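Local atomic coordinates of cytokinin riboside 5'-monophosphate phosphoribohydrolase (Corynebacterium glutamicum, PDB entry 5ZBL), a protein that belongs to the LOG-like proteins and is built on a Rossmann-like fold with a central parallel sheet flanked by helices. Residues E122-E125 and V126-W129; V93-M96 and H97-K100; L141-D145 and G146-P150. One frame throughout, in Å; residues are numbered along the deposited sequence.

Contact 1: residues E122-E125 and V126-W129; sequences ELFE and VWTW
Trp-127 turns the edge of its six-membered ring to the face of Phe-124, one helical turn earlier, in an offset T-shaped pair with centroids 5.1 Å apart and planes at 70°; Phe-124 CD1 comes to 3.4 Å from Trp-127 CE3. Leu-123 sits over a face of the same indole, its CG 4.2 Å from the six-membered centroid. Glu-125 lies over Trp-129, one turn later: CG makes a CH-pi contact with the six-membered ring, and the carboxylate stacks on the indole at 14°, brought there by the bend at chi2 (75°).

The helix, 117-130, is the crossover of a beta-alpha-beta unit between strands 110-112 and 139-142. Leu-123 and Trp-127 pack on the second of these through Val-139, while Phe-124 also meets Leu-120 of the second subunit.

Among the polar contacts, Phe-124 O takes two bonds from Thr-128, from OG1 at 2.7 Å and from N at 2.9 Å, arriving from opposite faces of the carbonyl plane. This fixes the threonine hydroxyl against the backbone. Glu-125 OE1 is paired with Lys-100 of the same chain.

Contact 2: residues V93-M96 and H97-K100; sequences VPDM and HIRK. With SO4 (sulfate ion), chain H.
Asp-95 caps the start of helix 96-106: its OD1 accepts from Ile-98 N at 3.0 Å, with an N-H...O angle of 165°, the donor arriving nearly along the carboxylate C-O axis. This is an N-cap at the junction of strand 89-93 with the helix that follows. CG of Asp-95 lies between its own backbone N and carbonyl carbon (chi1 61°), which folds the carboxylate back over the first turn. Its backbone carbonyl is used too, since Asp-95 O accepts from Arg-99 N at 2.9 Å in the carbonyl plane. Met-96 O continues the pattern with Lys-100 N.

The amide of Met-96 points much the same way as that of Ile-98, out of the amino end of the helix, but past the cap: it donates its N-H to O4 of the bound sulfate at 3.0 Å, almost straight at 175°. The anion thus sits at the amino end of the helix, where the dipole would probably favour a negative charge.

The longer side chains find their partners farther off. Arg-99, extended from CG to NE, runs beside Met-96 in the same direction; its NE and NH2 bond to the carbonyls of Val-72 and Gly-48. Lys-100 NZ forms salt bridges with Glu-121 of its own chain and with Glu-125 of the second subunit.

Apolar atoms fill the turn beneath the cap. Ile-98 spreads its two branches over the end of the strand and the proline after it: CD1 reaches Pro-94 CD at 3.7 Å, and CG2 lies 3.6 Å from Val-93 CB.

Contact 3: residues L141-D145 and G146-P150; sequences LYDVD and GFWQP. With EDO (1,2-ethanediol), chain E.
Trp-148 and Leu-141 cross at about a right angle, the leucine lying over a face of the indole. Leu-141 CB makes the CH-pi contact, 3.9 Å from the centroid of the five-membered ring, and CD1 reaches back to Trp-148 CB. Trp-148 has CG anti to its carbonyl carbon, and the ring swings back to the strand, with the backbone of Tyr-142 at its edge. Phe-147 CD1 stands over the ring centre, 3.4 Å above the plane. Leu-120 and Leu-123 of helix 117-130 also pack on the indole, and Met-154 of the second subunit touches it.

Asp-143 is the polar counterpart, reaching from just past the end of strand 139-142 to the start of helix 149-160. OD1 accepts from Trp-148 N at 2.8 Å. OD2 accepts from Gln-149 NE2, also at 2.8 Å, on its syn side but 33° out of the carboxylate plane. The oxygen lies close to the amide plane of Gln-149, although the carboxylate and amide planes are 53° apart. The glutamine bends at chi2 (-62°), which curls its amide back to the aspartate.

The chain itself turns tightly here: Asp-143 centres an inverse gamma turn, and a type I beta turn spans Gly-146 to Gln-149. Gly-146, at positive phi, donates its N-H to Asp-143 O from above the carbonyl plane. A 1,2-ethanediol, probably from the crystallisation liquor, adds its O2 to Asp-143 OD2 at 2.6 Å as a third donor and also bonds to Glu-175. With a backbone amide on one oxygen and a side-chain amide on the other, the Asp-143 carboxylate is fixed in rotation and would probably be favoured in its charged form.

Contact 1 lies between the other two and touches both. Towards contact 2 the link is a salt bridge, Glu-125 OE1 to Lys-100 NZ at 3.1 Å, beside a bound glycerol that hydrogen-bonds both residues; the contact centres are about 15 Å apart. Towards contact 3 it is apolar: Leu-123 CD2 packs on Leu-141 CD2 at 3.6 Å, helix 117-130 and strand 139-142 being consecutive elements of the chain, and these centres are about 17 Å apart. Contacts 2 and 3 lie on opposite sides of the chain's centre, their nearest atoms about 14 Å apart. All three touch the second subunit, and a phosphate ion lies about 6 Å from the side chain of Glu-122 in contact 1.

Contact 1: residues E122-E125 and V126-W129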
# COMPACT_ATOMS: atom_id res chain seq x y z
N GLU A 122 -0.64 -3.24 -2.95
CA GLU A 122 -1.57 -4.38 -2.93
C GLU A 122 -1.36 -5.19 -1.65
O GLU A 122 -2.31 -5.65 -1.07
CB GLU A 122 -1.47 -5.26 -4.19
CG GLU A 122 -2.32 -4.77 -5.37
CD GLU A 122 -1.70 -5.01 -6.75
OE1 GLU A 122 -0.44 -5.03 -6.87
OE2 GLU A 122 -2.46 -5.14 -7.76
N LEU A 123 -0.11 -5.32 -1.21
CA LEU A 123 0.21 -6.15 -0.10
C LEU A 123 -0.35 -5.55 1.21
O LEU A 123 -0.93 -6.24 2.04
CB LEU A 123 1.72 -6.36 -0.02
CG LEU A 123 2.20 -7.12 1.22
CD1 LEU A 123 1.72 -8.52 1.14
CD2 LEU A 123 3.70 -7.06 1.36
N PHE A 124 -0.17 -4.26 1.36
CA PHE A 124 -0.66 -3.55 2.52
C PHE A 124 -2.18 -3.42 2.55
O PHE A 124 -2.80 -3.36 3.62
CB PHE A 124 0.05 -2.19 2.64
CG PHE A 124 1.39 -2.30 3.29
CD1 PHE A 124 1.48 -2.62 4.63
CD2 PHE A 124 2.55 -2.10 2.58
CE1 PHE A 124 2.70 -2.73 5.26
CE2 PHE A 124 3.78 -2.23 3.20
CZ PHE A 124 3.85 -2.55 4.53
N GLU A 125 -2.76 -3.37 1.36
CA GLU A 125 -4.19 -3.47 1.17
C GLU A 125 -4.75 -4.79 1.73
O GLU A 125 -5.68 -4.75 2.59
CB GLU A 125 -4.52 -3.26 -0.30
CG GLU A 125 -5.98 -3.34 -0.74
CD GLU A 125 -6.78 -2.15 -0.35
OE1 GLU A 125 -7.19 -1.36 -1.24
OE2 GLU A 125 -7.00 -2.02 0.85
N VAL A 126 -4.18 -5.94 1.37
CA VAL A 126 -4.77 -7.16 1.91
C VAL A 126 -4.58 -7.23 3.43
O VAL A 126 -5.46 -7.72 4.12
CB VAL A 126 -4.36 -8.47 1.20
CG1 VAL A 126 -4.56 -8.32 -0.29
CG2 VAL A 126 -2.93 -8.86 1.51
N TRP A 127 -3.46 -6.73 3.94
CA TRP A 127 -3.24 -6.70 5.39
C TRP A 127 -4.24 -5.82 6.12
O TRP A 127 -4.81 -6.22 7.13
CB TRP A 127 -1.82 -6.22 5.75
CG TRP A 127 -0.80 -7.29 5.72
CD1 TRP A 127 -0.99 -8.63 5.92
CD2 TRP A 127 0.60 -7.11 5.53
NE1 TRP A 127 0.20 -9.29 5.84
CE2 TRP A 127 1.20 -8.38 5.60
CE3 TRP A 127 1.41 -6.00 5.28
CZ2 TRP A 127 2.57 -8.57 5.44
CZ3 TRP A 127 2.77 -6.18 5.12
CH2 TRP A 127 3.33 -7.46 5.19
N THR A 128 -4.41 -4.60 5.63
CA THR A 128 -5.40 -3.70 6.15
C THR A 128 -6.77 -4.38 6.19
O THR A 128 -7.55 -4.12 7.09
CB THR A 128 -5.48 -2.41 5.32
OG1 THR A 128 -4.18 -1.80 5.26
CG2 THR A 128 -6.46 -1.43 5.91
N TRP A 129 -7.05 -5.25 5.21
CA TRP A 129 -8.29 -6.04 5.18
C TRP A 129 -8.27 -7.19 6.18
O TRP A 129 -9.26 -7.40 6.90
CB TRP A 129 -8.58 -6.59 3.78
CG TRP A 129 -9.01 -5.60 2.80
CD1 TRP A 129 -9.50 -4.35 3.05
CD2 TRP A 129 -9.03 -5.76 1.37
NE1 TRP A 129 -9.80 -3.72 1.87
CE2 TRP A 129 -9.52 -4.55 0.82
CE3 TRP A 129 -8.66 -6.80 0.51
CZ2 TRP A 129 -9.65 -4.35 -0.57
CZ3 TRP A 129 -8.79 -6.60 -0.89
CH2 TRP A 129 -9.29 -5.39 -1.40

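Contact 2: residues V93-M96 and H97-K100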
# COMPACT_ATOMS: atom_id res chain seq x y z
N VAL A 93 -12.76 -4.73 -15.64
CA VAL A 93 -13.73 -4.17 -14.66
C VAL A 93 -13.66 -2.65 -14.71
O VAL A 93 -12.72 -2.13 -15.30
CB VAL A 93 -13.57 -4.76 -13.24
CG1 VAL A 93 -13.78 -6.27 -13.32
CG2 VAL A 93 -12.20 -4.46 -12.64
N PRO A 94 -14.69 -1.95 -14.19
CA PRO A 94 -14.78 -0.50 -14.42
C PRO A 94 -13.67 0.33 -13.81
O PRO A 94 -13.30 1.30 -14.40
CB PRO A 94 -16.10 -0.13 -13.74
CG PRO A 94 -16.91 -1.34 -13.81
CD PRO A 94 -15.92 -2.44 -13.57
N ASP A 95 -13.18 -0.04 -12.62
CA ASP A 95 -12.14 0.72 -11.89
C ASP A 95 -11.23 -0.14 -11.05
O ASP A 95 -11.44 -1.34 -10.90
CB ASP A 95 -12.77 1.83 -11.05
CG ASP A 95 -13.71 1.32 -10.02
OD1 ASP A 95 -13.28 0.48 -9.21
OD2 ASP A 95 -14.89 1.76 -10.02
N MET A 96 -10.20 0.51 -10.52
CA MET A 96 -9.14 -0.12 -9.75
C MET A 96 -9.61 -0.69 -8.44
O MET A 96 -9.08 -1.69 -7.99
CB MET A 96 -7.98 0.85 -9.50
CG MET A 96 -6.61 0.22 -9.69
SD MET A 96 -5.99 0.38 -11.39
CE MET A 96 -5.61 2.14 -11.49
N HIS A 97 -10.61 -0.08 -7.83
CA HIS A 97 -11.25 -0.63 -6.64
C HIS A 97 -11.76 -2.04 -6.92
O HIS A 97 -11.42 -3.00 -6.22
CB HIS A 97 -12.45 0.26 -6.27
CG HIS A 97 -13.10 -0.06 -4.95
ND1 HIS A 97 -14.47 -0.03 -4.78
CD2 HIS A 97 -12.58 -0.36 -3.74
CE1 HIS A 97 -14.77 -0.30 -3.52
NE2 HIS A 97 -13.64 -0.50 -2.87
N ILE A 98 -12.58 -2.15 -7.97
CA ILE A 98 -13.24 -3.37 -8.33
C ILE A 98 -12.12 -4.34 -8.71
O ILE A 98 -12.12 -5.51 -8.27
CB ILE A 98 -14.32 -3.14 -9.43
CG1 ILE A 98 -15.46 -2.27 -8.87
CG2 ILE A 98 -14.94 -4.45 -9.90
CD1 ILE A 98 -16.37 -1.67 -9.93
N ARG A 99 -11.10 -3.86 -9.42
CA ARG A 99 -10.03 -4.78 -9.77
C ARG A 99 -9.46 -5.53 -8.53
O ARG A 99 -9.37 -6.77 -8.52
CB ARG A 99 -8.95 -4.05 -10.50
CG ARG A 99 -7.93 -4.95 -11.13
CD ARG A 99 -6.69 -4.17 -11.20
NE ARG A 99 -5.70 -4.72 -12.07
CZ ARG A 99 -4.47 -4.23 -12.14
NH1 ARG A 99 -4.11 -3.20 -11.35
NH2 ARG A 99 -3.61 -4.77 -13.01
N LYS A 100 -9.15 -4.79 -7.47
CA LYS A 100 -8.53 -5.35 -6.27
C LYS A 100 -9.49 -6.21 -5.48
O LYS A 100 -9.11 -7.28 -4.99
CB LYS A 100 -8.07 -4.28 -5.32
CG LYS A 100 -7.09 -3.30 -5.87
CD LYS A 100 -6.65 -2.42 -4.71
CE LYS A 100 -6.22 -1.04 -5.12
NZ LYS A 100 -5.86 -0.32 -3.86
S SO4 H . -9.49 3.96 -12.34
O1 SO4 H . -8.15 4.60 -12.29
O2 SO4 H . -10.45 5.00 -12.79
O3 SO4 H . -9.44 2.82 -13.29
O4 SO4 H . -9.90 3.47 -10.99

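Contact 3: residues L141-D145 and G146-P150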
# COMPACT_ATOMS: atom_id res chain seq x y z
N LEU A 141 5.25 -13.75 1.50
CA LEU A 141 6.27 -12.93 0.86
C LEU A 141 7.32 -13.86 0.26
O LEU A 141 7.99 -14.60 0.96
CB LEU A 141 6.90 -11.99 1.88
CG LEU A 141 5.98 -11.12 2.72
CD1 LEU A 141 6.84 -10.23 3.60
CD2 LEU A 141 5.06 -10.31 1.82
N TYR A 142 7.42 -13.84 -1.06
CA TYR A 142 8.38 -14.65 -1.79
C TYR A 142 9.70 -13.88 -1.75
O TYR A 142 9.91 -12.93 -2.53
CB TYR A 142 7.87 -14.92 -3.21
CG TYR A 142 8.66 -15.89 -4.10
CD1 TYR A 142 9.31 -17.00 -3.58
CD2 TYR A 142 8.71 -15.69 -5.48
CE1 TYR A 142 9.98 -17.87 -4.40
CE2 TYR A 142 9.37 -16.56 -6.31
CZ TYR A 142 10.03 -17.65 -5.77
OH TYR A 142 10.73 -18.56 -6.59
N ASP A 143 10.59 -14.33 -0.86
CA ASP A 143 11.77 -13.56 -0.48
C ASP A 143 13.00 -13.79 -1.40
O ASP A 143 14.08 -14.14 -0.96
CB ASP A 143 12.08 -13.85 0.98
CG ASP A 143 12.95 -12.80 1.64
OD1 ASP A 143 12.92 -11.61 1.23
OD2 ASP A 143 13.64 -13.20 2.61
N VAL A 144 12.82 -13.53 -2.69
CA VAL A 144 13.86 -13.78 -3.68
C VAL A 144 15.03 -12.85 -3.39
O VAL A 144 14.85 -11.65 -3.49
CB VAL A 144 13.39 -13.50 -5.12
CG1 VAL A 144 14.52 -13.68 -6.10
CG2 VAL A 144 12.26 -14.43 -5.50
N ASP A 145 16.19 -13.43 -3.01
CA ASP A 145 17.44 -12.71 -2.69
C ASP A 145 17.31 -11.73 -1.47
O ASP A 145 17.90 -10.64 -1.43
CB ASP A 145 17.95 -12.02 -3.94
CG ASP A 145 19.38 -11.48 -3.79
OD1 ASP A 145 20.24 -12.18 -3.18
OD2 ASP A 145 19.63 -10.35 -4.29
N GLY A 146 16.52 -12.15 -0.48
CA GLY A 146 16.19 -11.33 0.66
C GLY A 146 15.50 -10.01 0.32
O GLY A 146 15.63 -9.05 1.07
N PHE A 147 14.74 -9.98 -0.79
CA PHE A 147 14.00 -8.78 -1.21
C PHE A 147 13.12 -8.15 -0.12
O PHE A 147 13.06 -6.93 0.03
CB PHE A 147 13.10 -9.12 -2.39
CG PHE A 147 12.31 -7.97 -2.88
CD1 PHE A 147 11.06 -7.69 -2.34
CD2 PHE A 147 12.80 -7.16 -3.88
CE1 PHE A 147 10.34 -6.60 -2.76
CE2 PHE A 147 12.07 -6.09 -4.33
CZ PHE A 147 10.85 -5.80 -3.77
N TRP A 148 12.41 -8.98 0.60
CA TRP A 148 11.49 -8.46 1.57
C TRP A 148 12.15 -8.17 2.92
O TRP A 148 11.51 -7.64 3.79
CB TRP A 148 10.30 -9.39 1.72
CG TRP A 148 9.50 -9.44 0.54
CD1 TRP A 148 9.39 -10.48 -0.32
CD2 TRP A 148 8.65 -8.41 0.04
NE1 TRP A 148 8.53 -10.18 -1.32
CE2 TRP A 148 8.06 -8.91 -1.14
CE3 TRP A 148 8.31 -7.13 0.49
CZ2 TRP A 148 7.15 -8.16 -1.90
CZ3 TRP A 148 7.40 -6.37 -0.27
CH2 TRP A 148 6.82 -6.91 -1.46
N GLN A 149 13.44 -8.44 3.09
CA GLN A 149 14.03 -8.29 4.43
C GLN A 149 13.93 -6.87 5.02
O GLN A 149 13.59 -6.72 6.21
CB GLN A 149 15.46 -8.88 4.51
CG GLN A 149 15.46 -10.43 4.39
CD GLN A 149 14.71 -11.12 5.50
OE1 GLN A 149 14.77 -10.70 6.64
NE2 GLN A 149 14.02 -12.20 5.18
N PRO A 150 14.16 -5.83 4.20
CA PRO A 150 14.03 -4.48 4.75
C PRO A 150 12.60 -4.07 5.18
O PRO A 150 12.42 -3.31 6.13
CB PRO A 150 14.56 -3.58 3.62
CG PRO A 150 15.38 -4.49 2.73
CD PRO A 150 14.79 -5.85 2.86
C1 EDO E . 13.81 -17.77 4.45
O1 EDO E . 13.02 -18.56 5.34
C2 EDO E . 13.03 -16.50 4.06
O2 EDO E . 13.92 -15.38 3.96